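Local coordinates for uncharacterized protein AF0587 (Archaeoglobus fulgidus DSM 4304, PDB 2Q07) that is of unproven function but, as a PUA-domain member of the archaeosine synthase type 1 family, probably binds RNA in tRNA modification, at residues A[42-53]-A[66-77]; A[200-208]-A[215-223]. One frame throughout, in Å; residues are numbered along the deposited sequence.

The two contacts come one after the other along the chain and lie about 26 Å apart, centre to centre. Contact 1 belongs to the DUF5591 part, where the start of helix 47-55 meets strand 70-72 and the turn after it, at the margin of the five-stranded mixed sheet. Contact 2 is the hairpin of strands 203-209 and 214-217 in the pre-PUA region, together with the first turn of helix 219-227. Helix 168-181 reaches both, and Leu77 CD2 packs 4.2 Å from Val208 CG2. Contact 2 also touches strand 270-275 of the C-terminal PUA domain, Ile217 on Val272, so the pre-PUA region bridges DUF5591 and the part probably concerned with RNA.

Contact 1 of 2, residues A[42-53]-A[66-77]; sequences PYLTSRTHRALR and SSPLVVPREFEL
Strand 70-72, outermost within this chain in the five-stranded mixed sheet of the DUF5591 region, runs into a 3-10 turn; Arg73 of that turn and Glu76 just after it receive the 3-10 turn 43-45, with Pro42 before it, and His49 in the first turn of helix 47-55. The guanidinium of Arg73 carries much of the contact. Its NH2 donates to His49 ND1 over 2.7 Å in a nearly straight bond (167°), with the imidazole turned 77° from the guanidinium plane. Leu44 CD1 sits over the centre of one guanidinium face, 3.8 Å from CZ. With CG of Arg73 anti to the backbone N (chi1 172°) and the chain bent at its next two torsions, NE and NH2 grip Glu76 OE2 side-on; the NH2 leg of this salt bridge is 2.8 Å. Edge bonds to His49 and Glu76, with a leucine methyl on the face, fix the rotation of the guanidinium.

Glu76 OE1 accepts from Leu44 N, although its position is less certain, and is hydrogen-bonded to Tyr193 OH as well. A water links Tyr43 N to Glu76 O, while Pro42 CB presses on Leu77 CD1 at 3.4 Å, a tight fit.

Around this core, Glu62 on strand 61-65 forms salt bridges with both Arg73 and Arg53, probably offsetting the nearness of these two arginines. Tyr43 and His49 also pack on Ile64 of that strand, and Leu168 of helix 168-181 touches both arginines.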
loop_
_atom_site.group_PDB
_atom_site.type_symbol
_atom_site.label_atom_id
_atom_site.label_comp_id
_atom_site.label_asym_id
_atom_site.label_seq_id
_atom_site.Cartn_x
_atom_site.Cartn_y
_atom_site.Cartn_z
ATOM N N PRO A 42 11.329 3.193 -2.962
ATOM C CA PRO A 42 10.612 2.325 -2.019
ATOM C C PRO A 42 11.587 1.279 -1.483
ATOM O O PRO A 42 12.450 0.808 -2.217
ATOM C CB PRO A 42 9.499 1.729 -2.877
ATOM C CG PRO A 42 10.118 1.664 -4.236
ATOM C CD PRO A 42 10.825 3.005 -4.334
ATOM N N TYR A 43 11.443 0.924 -0.210
ATOM C CA TYR A 43 12.345 -0.016 0.455
ATOM C C TYR A 43 12.820 -1.258 -0.299
ATOM O O TYR A 43 13.975 -1.667 -0.152
ATOM C CB TYR A 43 11.732 -0.463 1.777
ATOM C CG TYR A 43 11.267 0.680 2.648
ATOM C CD1 TYR A 43 9.963 0.712 3.138
ATOM C CD2 TYR A 43 12.136 1.715 3.008
ATOM C CE1 TYR A 43 9.528 1.745 3.971
ATOM C CE2 TYR A 43 11.706 2.763 3.851
ATOM C CZ TYR A 43 10.401 2.763 4.323
ATOM O OH TYR A 43 9.950 3.770 5.144
ATOM N N LEU A 44 11.953 -1.859 -1.101
ATOM C CA LEU A 44 12.335 -3.071 -1.823
ATOM C C LEU A 44 13.486 -2.887 -2.822
ATOM O O LEU A 44 14.161 -3.855 -3.183
ATOM C CB LEU A 44 11.119 -3.658 -2.543
ATOM C CG LEU A 44 11.253 -5.071 -3.093
ATOM C CD1 LEU A 44 11.607 -6.045 -1.968
ATOM C CD2 LEU A 44 9.930 -5.471 -3.761
ATOM N N THR A 45 13.708 -1.657 -3.269
ATOM C CA THR A 45 14.783 -1.384 -4.220
ATOM C C THR A 45 16.088 -0.984 -3.525
ATOM O O THR A 45 17.087 -0.722 -4.193
ATOM C CB THR A 45 14.418 -0.235 -5.181
ATOM O OG1 THR A 45 14.464 1.005 -4.466
ATOM C CG2 THR A 45 13.015 -0.432 -5.759
ATOM N N SER A 46 16.087 -0.919 -2.196
ATOM C CA SER A 46 17.297 -0.538 -1.465
ATOM C C SER A 46 18.367 -1.633 -1.522
ATOM O O SER A 46 18.060 -2.813 -1.653
ATOM C CB SER A 46 16.971 -0.252 0.003
ATOM O OG SER A 46 16.730 -1.462 0.707
ATOM N N ARG A 47 19.629 -1.241 -1.409
ATOM C CA ARG A 47 20.700 -2.226 -1.439
ATOM C C ARG A 47 20.577 -3.241 -0.305
ATOM O O ARG A 47 20.782 -4.429 -0.513
ATOM C CB ARG A 47 22.062 -1.538 -1.377
ATOM C CG ARG A 47 22.758 -1.464 -2.718
ATOM C CD ARG A 47 24.152 -0.918 -2.541
ATOM N NE ARG A 47 24.223 0.517 -2.762
ATOM C CZ ARG A 47 25.216 1.285 -2.327
ATOM N NH1 ARG A 47 26.213 0.751 -1.633
ATOM N NH2 ARG A 47 25.232 2.576 -2.619
ATOM N N THR A 48 20.240 -2.778 0.894
ATOM C CA THR A 48 20.101 -3.694 2.025
ATOM C C THR A 48 19.007 -4.740 1.790
ATOM O O THR A 48 19.263 -5.939 1.892
ATOM C CB THR A 48 19.802 -2.934 3.335
ATOM O OG1 THR A 48 20.915 -2.095 3.661
ATOM C CG2 THR A 48 19.574 -3.907 4.478
ATOM N N HIS A 49 17.794 -4.302 1.469
ATOM C CA HIS A 49 16.723 -5.263 1.236
ATOM C C HIS A 49 17.052 -6.194 0.071
ATOM O O HIS A 49 16.817 -7.396 0.153
ATOM C CB HIS A 49 15.381 -4.546 1.013
ATOM C CG HIS A 49 14.805 -3.973 2.269
ATOM N ND1 HIS A 49 13.451 -3.947 2.528
ATOM C CD2 HIS A 49 15.408 -3.441 3.360
ATOM C CE1 HIS A 49 13.247 -3.429 3.727
ATOM N NE2 HIS A 49 14.417 -3.113 4.252
ATOM N N ARG A 50 17.619 -5.658 -1.004
ATOM C CA ARG A 50 17.978 -6.508 -2.133
ATOM C C ARG A 50 19.049 -7.543 -1.756
ATOM O O ARG A 50 18.938 -8.716 -2.115
ATOM C CB ARG A 50 18.442 -5.655 -3.316
ATOM C CG ARG A 50 17.296 -5.081 -4.123
ATOM C CD ARG A 50 17.769 -4.318 -5.349
ATOM N NE ARG A 50 18.425 -3.058 -5.015
ATOM C CZ ARG A 50 19.730 -2.830 -5.139
ATOM N NH1 ARG A 50 20.535 -3.783 -5.591
ATOM N NH2 ARG A 50 20.229 -1.640 -4.818
ATOM N N ALA A 51 20.074 -7.116 -1.019
ATOM C CA ALA A 51 21.135 -8.029 -0.593
ATOM C C ALA A 51 20.541 -9.146 0.261
ATOM O O ALA A 51 20.857 -10.322 0.078
ATOM C CB ALA A 51 22.199 -7.274 0.198
ATOM N N LEU A 52 19.680 -8.768 1.200
ATOM C CA LEU A 52 19.029 -9.734 2.076
ATOM C C LEU A 52 18.219 -10.763 1.292
ATOM O O LEU A 52 18.409 -11.966 1.446
ATOM C CB LEU A 52 18.102 -9.009 3.050
ATOM C CG LEU A 52 18.601 -8.885 4.482
ATOM C CD1 LEU A 52 17.625 -8.040 5.301
ATOM C CD2 LEU A 52 18.749 -10.282 5.074
ATOM N N ARG A 53 17.311 -10.280 0.453
ATOM C CA ARG A 53 16.471 -11.167 -0.343
ATOM C C ARG A 53 17.283 -11.955 -1.356
ATOM O O ARG A 53 16.791 -12.906 -1.969
ATOM C CB ARG A 53 15.379 -10.356 -1.038
ATOM C CG ARG A 53 14.350 -9.844 -0.051
ATOM C CD ARG A 53 13.337 -8.917 -0.679
ATOM N NE ARG A 53 12.014 -9.169 -0.119
ATOM C CZ ARG A 53 11.159 -10.060 -0.613
ATOM N NH1 ARG A 53 11.489 -10.769 -1.679
ATOM N NH2 ARG A 53 9.987 -10.259 -0.030
ATOM N N SER A 66 9.998 1.968 10.627
ATOM C CA SER A 66 10.535 3.295 10.371
ATOM C C SER A 66 9.963 4.260 11.409
ATOM O O SER A 66 9.417 3.835 12.429
ATOM C CB SER A 66 10.153 3.751 8.960
ATOM O OG SER A 66 10.842 4.934 8.608
ATOM N N SER A 67 10.090 5.556 11.151
ATOM C CA SER A 67 9.563 6.566 12.062
ATOM C C SER A 67 9.125 7.804 11.284
ATOM O O SER A 67 9.907 8.386 10.533
ATOM C CB SER A 67 10.613 6.959 13.101
ATOM O OG SER A 67 10.084 7.919 14.004
ATOM N N PRO A 68 7.867 8.233 11.472
ATOM C CA PRO A 68 6.866 7.635 12.360
ATOM C C PRO A 68 6.135 6.445 11.747
ATOM O O PRO A 68 5.343 5.786 12.419
ATOM C CB PRO A 68 5.886 8.784 12.618
ATOM C CG PRO A 68 6.459 9.988 11.860
ATOM C CD PRO A 68 7.306 9.402 10.787
ATOM N N LEU A 69 6.412 6.163 10.481
ATOM C CA LEU A 69 5.715 5.093 9.791
ATOM C C LEU A 69 6.179 3.653 9.951
ATOM O O LEU A 69 7.367 3.338 9.903
ATOM C CB LEU A 69 5.630 5.409 8.292
ATOM C CG LEU A 69 4.735 6.577 7.870
ATOM C CD1 LEU A 69 4.820 6.750 6.365
ATOM C CD2 LEU A 69 3.287 6.317 8.293
ATOM N N VAL A 70 5.192 2.793 10.151
ATOM C CA VAL A 70 5.367 1.358 10.245
ATOM C C VAL A 70 4.732 0.966 8.916
ATOM O O VAL A 70 3.581 1.325 8.660
ATOM C CB VAL A 70 4.539 0.767 11.382
ATOM C CG1 VAL A 70 4.597 -0.749 11.307
ATOM C CG2 VAL A 70 5.055 1.281 12.730
ATOM N N VAL A 71 5.454 0.226 8.082
ATOM C CA VAL A 71 4.942 -0.105 6.757
ATOM C C VAL A 71 4.945 -1.551 6.272
ATOM O O VAL A 71 6.000 -2.128 6.042
ATOM C CB VAL A 71 5.707 0.707 5.678
ATOM C CG1 VAL A 71 5.093 0.469 4.305
ATOM C CG2 VAL A 71 5.688 2.187 6.032
ATOM N N PRO A 72 3.759 -2.156 6.122
ATOM C CA PRO A 72 3.743 -3.528 5.630
ATOM C C PRO A 72 4.285 -3.416 4.201
ATOM O O PRO A 72 3.975 -2.456 3.485
ATOM C CB PRO A 72 2.255 -3.886 5.655
ATOM C CG PRO A 72 1.762 -3.117 6.859
ATOM C CD PRO A 72 2.445 -1.779 6.684
ATOM N N ARG A 73 5.096 -4.373 3.793
ATOM C CA ARG A 73 5.675 -4.346 2.457
ATOM C C ARG A 73 4.649 -4.075 1.346
ATOM O O ARG A 73 4.971 -3.454 0.333
ATOM C CB ARG A 73 6.394 -5.663 2.185
ATOM C CG ARG A 73 6.874 -5.832 0.747
ATOM C CD ARG A 73 8.357 -6.120 0.707
ATOM N NE ARG A 73 9.140 -4.906 0.874
ATOM C CZ ARG A 73 10.366 -4.857 1.384
ATOM N NH1 ARG A 73 10.976 -5.961 1.800
ATOM N NH2 ARG A 73 10.985 -3.691 1.461
ATOM N N GLU A 74 3.414 -4.523 1.555
ATOM C CA GLU A 74 2.347 -4.356 0.562
ATOM C C GLU A 74 1.919 -2.918 0.302
ATOM O O GLU A 74 1.284 -2.634 -0.711
ATOM C CB GLU A 74 1.116 -5.165 0.972
ATOM C CG GLU A 74 1.316 -6.681 0.970
ATOM C CD GLU A 74 2.092 -7.201 2.172
ATOM O OE1 GLU A 74 2.461 -6.411 3.067
ATOM O OE2 GLU A 74 2.325 -8.419 2.223
ATOM N N PHE A 75 2.255 -2.012 1.212
ATOM C CA PHE A 75 1.879 -0.617 1.049
ATOM C C PHE A 75 3.091 0.273 0.791
ATOM O O PHE A 75 2.965 1.493 0.773
ATOM C CB PHE A 75 1.151 -0.112 2.304
ATOM C CG PHE A 75 -0.056 -0.932 2.697
ATOM C CD1 PHE A 75 -0.028 -1.734 3.836
ATOM C CD2 PHE A 75 -1.228 -0.887 1.937
ATOM C CE1 PHE A 75 -1.144 -2.478 4.217
ATOM C CE2 PHE A 75 -2.355 -1.628 2.308
ATOM C CZ PHE A 75 -2.313 -2.426 3.455
ATOM N N GLU A 76 4.259 -0.322 0.573
ATOM C CA GLU A 76 5.465 0.484 0.394
ATOM C C GLU A 76 5.524 1.353 -0.868
ATOM O O GLU A 76 6.477 2.095 -1.056
ATOM C CB GLU A 76 6.716 -0.402 0.496
ATOM C CG GLU A 76 7.246 -0.942 -0.806
ATOM C CD GLU A 76 8.648 -1.529 -0.656
ATOM O OE1 GLU A 76 9.345 -1.643 -1.684
ATOM O OE2 GLU A 76 9.052 -1.883 0.479
ATOM N N LEU A 77 4.500 1.284 -1.712
ATOM C CA LEU A 77 4.468 2.085 -2.938
ATOM C C LEU A 77 3.478 3.249 -2.853
ATOM O O LEU A 77 3.440 4.112 -3.728
ATOM C CB LEU A 77 4.131 1.193 -4.141
ATOM C CG LEU A 77 5.313 0.783 -5.037
ATOM C CD1 LEU A 77 6.582 0.596 -4.220
ATOM C CD2 LEU A 77 4.957 -0.488 -5.793
HETATM O O HOH W 1 8.801 2.641 0.486
#

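Contact 2 of 2, residues A[200-208]-A[215-223]; sequences EGKKRLARV and LDIYEKIAA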
loop_
_atom_site.group_PDB
_atom_site.type_symbol
_atom_site.label_atom_id
_atom_site.label_comp_id
_atom_site.label_asym_id
_atom_site.label_seq_id
_atom_site.Cartn_x
_atom_site.Cartn_y
_atom_site.Cartn_z
ATOM N N GLU A 200 -4.863 -7.170 -18.557
ATOM C CA GLU A 200 -5.927 -8.116 -18.888
ATOM C C GLU A 200 -6.109 -8.027 -20.395
ATOM O O GLU A 200 -6.378 -6.950 -20.934
ATOM C CB GLU A 200 -7.239 -7.766 -18.179
ATOM C CG GLU A 200 -8.423 -8.620 -18.643
ATOM C CD GLU A 200 -9.622 -8.555 -17.702
ATOM O OE1 GLU A 200 -10.748 -8.850 -18.154
ATOM O OE2 GLU A 200 -9.443 -8.225 -16.508
ATOM N N GLY A 201 -5.961 -9.162 -21.070
ATOM C CA GLY A 201 -6.075 -9.175 -22.511
ATOM C C GLY A 201 -4.771 -8.578 -22.991
ATOM O O GLY A 201 -3.695 -9.122 -22.727
ATOM N N LYS A 202 -4.857 -7.453 -23.685
ATOM C CA LYS A 202 -3.664 -6.777 -24.167
ATOM C C LYS A 202 -3.773 -5.304 -23.815
ATOM O O LYS A 202 -3.227 -4.442 -24.505
ATOM C CB LYS A 202 -3.527 -6.958 -25.677
ATOM C CG LYS A 202 -3.346 -8.406 -26.090
ATOM C CD LYS A 202 -2.948 -8.524 -27.549
ATOM C CE LYS A 202 -2.939 -9.974 -28.001
ATOM N NZ LYS A 202 -2.670 -10.090 -29.462
ATOM N N LYS A 203 -4.490 -5.035 -22.726
ATOM C CA LYS A 203 -4.720 -3.679 -22.246
ATOM C C LYS A 203 -4.428 -3.609 -20.748
ATOM O O LYS A 203 -4.648 -4.576 -20.019
ATOM C CB LYS A 203 -6.180 -3.288 -22.506
ATOM C CG LYS A 203 -6.629 -3.420 -23.968
ATOM C CD LYS A 203 -5.976 -2.369 -24.881
ATOM C CE LYS A 203 -6.323 -0.944 -24.443
ATOM N NZ LYS A 203 -5.782 0.143 -25.334
ATOM N N ARG A 204 -3.933 -2.472 -20.280
ATOM C CA ARG A 204 -3.641 -2.339 -18.858
ATOM C C ARG A 204 -4.886 -2.020 -18.048
ATOM O O ARG A 204 -5.760 -1.272 -18.484
ATOM C CB ARG A 204 -2.574 -1.274 -18.624
ATOM C CG ARG A 204 -2.878 0.054 -19.253
ATOM C CD ARG A 204 -1.671 0.557 -20.015
ATOM N NE ARG A 204 -0.637 1.120 -19.152
ATOM C CZ ARG A 204 0.497 1.638 -19.614
ATOM N NH1 ARG A 204 0.736 1.647 -20.920
ATOM N NH2 ARG A 204 1.376 2.180 -18.781
ATOM N N LEU A 205 -4.955 -2.604 -16.859
ATOM C CA LEU A 205 -6.074 -2.405 -15.954
ATOM C C LEU A 205 -5.707 -1.325 -14.952
ATOM O O LEU A 205 -6.548 -0.537 -14.523
ATOM C CB LEU A 205 -6.374 -3.712 -15.206
ATOM C CG LEU A 205 -6.749 -4.923 -16.067
ATOM C CD1 LEU A 205 -6.844 -6.193 -15.219
ATOM C CD2 LEU A 205 -8.074 -4.642 -16.734
ATOM N N ALA A 206 -4.436 -1.305 -14.577
ATOM C CA ALA A 206 -3.934 -0.343 -13.619
ATOM C C ALA A 206 -2.413 -0.313 -13.700
ATOM O O ALA A 206 -1.795 -1.190 -14.308
ATOM C CB ALA A 206 -4.384 -0.744 -12.201
ATOM N N ARG A 207 -1.813 0.713 -13.115
ATOM C CA ARG A 207 -0.364 0.831 -13.090
ATOM C C ARG A 207 0.054 1.766 -11.963
ATOM O O ARG A 207 -0.695 2.658 -11.558
ATOM C CB ARG A 207 0.183 1.351 -14.431
ATOM C CG ARG A 207 0.125 2.845 -14.597
ATOM C CD ARG A 207 0.943 3.308 -15.792
ATOM N NE ARG A 207 0.871 4.758 -15.942
ATOM C CZ ARG A 207 1.268 5.625 -15.014
ATOM N NH1 ARG A 207 1.771 5.189 -13.871
ATOM N NH2 ARG A 207 1.146 6.929 -15.221
ATOM N N VAL A 208 1.253 1.538 -11.445
ATOM C CA VAL A 208 1.778 2.356 -10.366
ATOM C C VAL A 208 2.242 3.692 -10.950
ATOM O O VAL A 208 2.953 3.720 -11.947
ATOM C CB VAL A 208 2.974 1.647 -9.671
ATOM C CG1 VAL A 208 3.515 2.512 -8.546
ATOM C CG2 VAL A 208 2.537 0.282 -9.146
ATOM N N LEU A 215 -2.116 4.057 -7.404
ATOM C CA LEU A 215 -2.477 3.345 -8.623
ATOM C C LEU A 215 -3.307 4.201 -9.556
ATOM O O LEU A 215 -4.205 4.913 -9.113
ATOM C CB LEU A 215 -3.308 2.100 -8.303
ATOM C CG LEU A 215 -2.648 0.793 -7.878
ATOM C CD1 LEU A 215 -3.729 -0.255 -7.681
ATOM C CD2 LEU A 215 -1.660 0.338 -8.931
ATOM N N ASP A 216 -2.990 4.135 -10.843
ATOM C CA ASP A 216 -3.768 4.836 -11.844
ATOM C C ASP A 216 -4.615 3.685 -12.384
ATOM O O ASP A 216 -4.109 2.569 -12.513
ATOM C CB ASP A 216 -2.878 5.396 -12.962
ATOM C CG ASP A 216 -3.610 6.402 -13.832
ATOM O OD1 ASP A 216 -4.855 6.468 -13.731
ATOM O OD2 ASP A 216 -2.955 7.123 -14.613
ATOM N N ILE A 217 -5.889 3.931 -12.682
ATOM C CA ILE A 217 -6.768 2.879 -13.200
ATOM C C ILE A 217 -7.296 3.208 -14.587
ATOM O O ILE A 217 -7.374 4.376 -14.961
ATOM C CB ILE A 217 -7.988 2.651 -12.286
ATOM C CG1 ILE A 217 -8.779 3.956 -12.151
ATOM C CG2 ILE A 217 -7.532 2.122 -10.927
ATOM C CD1 ILE A 217 -10.101 3.817 -11.411
ATOM N N TYR A 218 -7.681 2.178 -15.334
ATOM C CA TYR A 218 -8.199 2.378 -16.677
ATOM C C TYR A 218 -9.667 1.996 -16.864
ATOM O O TYR A 218 -10.402 1.922 -15.890
ATOM C CB TYR A 218 -7.268 1.699 -17.678
ATOM C CG TYR A 218 -5.869 2.284 -17.548
ATOM C CD1 TYR A 218 -4.942 1.734 -16.657
ATOM C CD2 TYR A 218 -5.518 3.454 -18.216
ATOM C CE1 TYR A 218 -3.704 2.338 -16.435
ATOM C CE2 TYR A 218 -4.280 4.074 -18.000
ATOM C CZ TYR A 218 -3.382 3.509 -17.106
ATOM O OH TYR A 218 -2.178 4.116 -16.866
ATOM N N GLU A 219 -10.091 1.753 -18.101
ATOM C CA GLU A 219 -11.503 1.483 -18.393
ATOM C C GLU A 219 -12.313 0.446 -17.621
ATOM O O GLU A 219 -13.351 0.776 -17.055
ATOM C CB GLU A 219 -11.696 1.211 -19.891
ATOM C CG GLU A 219 -13.109 1.571 -20.363
ATOM C CD GLU A 219 -13.422 1.112 -21.784
ATOM O OE1 GLU A 219 -12.511 1.125 -22.640
ATOM O OE2 GLU A 219 -14.591 0.758 -22.047
ATOM N N LYS A 220 -11.863 -0.800 -17.613
ATOM C CA LYS A 220 -12.585 -1.878 -16.940
ATOM C C LYS A 220 -12.826 -1.627 -15.458
ATOM O O LYS A 220 -13.930 -1.851 -14.959
ATOM C CB LYS A 220 -11.843 -3.209 -17.112
ATOM C CG LYS A 220 -10.916 -3.247 -18.314
ATOM C CD LYS A 220 -9.761 -2.263 -18.110
ATOM C CE LYS A 220 -8.908 -2.084 -19.332
ATOM N NZ LYS A 220 -7.999 -0.935 -19.104
ATOM N N ILE A 221 -11.798 -1.160 -14.752
ATOM C CA ILE A 221 -11.937 -0.900 -13.326
ATOM C C ILE A 221 -12.848 0.286 -13.063
ATOM O O ILE A 221 -13.749 0.189 -12.240
ATOM C CB ILE A 221 -10.568 -0.653 -12.649
ATOM C CG1 ILE A 221 -9.720 -1.923 -12.748
ATOM C CG2 ILE A 221 -10.772 -0.254 -11.199
ATOM C CD1 ILE A 221 -8.437 -1.887 -11.948
ATOM N N ALA A 222 -12.598 1.396 -13.756
ATOM C CA ALA A 222 -13.417 2.599 -13.630
ATOM C C ALA A 222 -14.874 2.225 -13.915
ATOM O O ALA A 222 -15.792 2.726 -13.259
ATOM C CB ALA A 222 -12.940 3.668 -14.633
ATOM N N ALA A 223 -15.066 1.347 -14.899
ATOM C CA ALA A 223 -16.393 0.873 -15.290
ATOM C C ALA A 223 -17.017 0.130 -14.119
ATOM O O ALA A 223 -18.190 0.319 -13.804
ATOM C CB ALA A 223 -16.291 -0.055 -16.505
#
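Tyr218, just past the end of strand 214-217, leans across to the chain at 204-207, its CG anti to the carbonyl carbon (chi1 -59°), which lays the ring along that backbone. CB starts 3.4 Å from Arg204 O. Further out, CD1 lies 3.5 Å from Leu205 O, and the ring edge meets the Leu205-Ala206 peptide. Arg204 CG stands over one ring face as a CH-pi contact, 3.9 Å from the centroid and 18° off the ring normal, while the guanidinium of Arg204 goes on to a salt bridge with Glu197. CE1 nears Ala206 CA, and at the tip OH rests against CD and NE of Arg207, the angle to NE being too poor for a hydrogen bond. A serine in place of Tyr218 would probably leave Arg204 CG without its aromatic platform and open a gap beside the Leu205-Ala206 peptide.

Strands 203-209 and 214-217 form an antiparallel beta hairpin, with 214-217 at the edge of the four-stranded sheet of the pre-PUA region. Arg207 and Asp216 are its hydrogen-bonded pair, Asp216 N to Arg207 O being 2.8 Å and almost straight (176°); Ala206-Ile217 and Val208-Leu215 are the non-hydrogen-bonded pairs. Leu205 and Ala206 together face Leu198 in a classic beta bulge. Tyr218 is also the N-cap residue of helix 219-227, and its N donates to Leu205 O over 3.1 Å, from above the carbonyl plane. In the first turn of that helix, Ile221 CD1 reaches Leu205 O and packs on Ala206 CB. Asp216 OD2 lies over a face of the Arg207 guanidinium, 4.2 Å from NH2, but makes its salt bridge with Arg295 on strand 289-297.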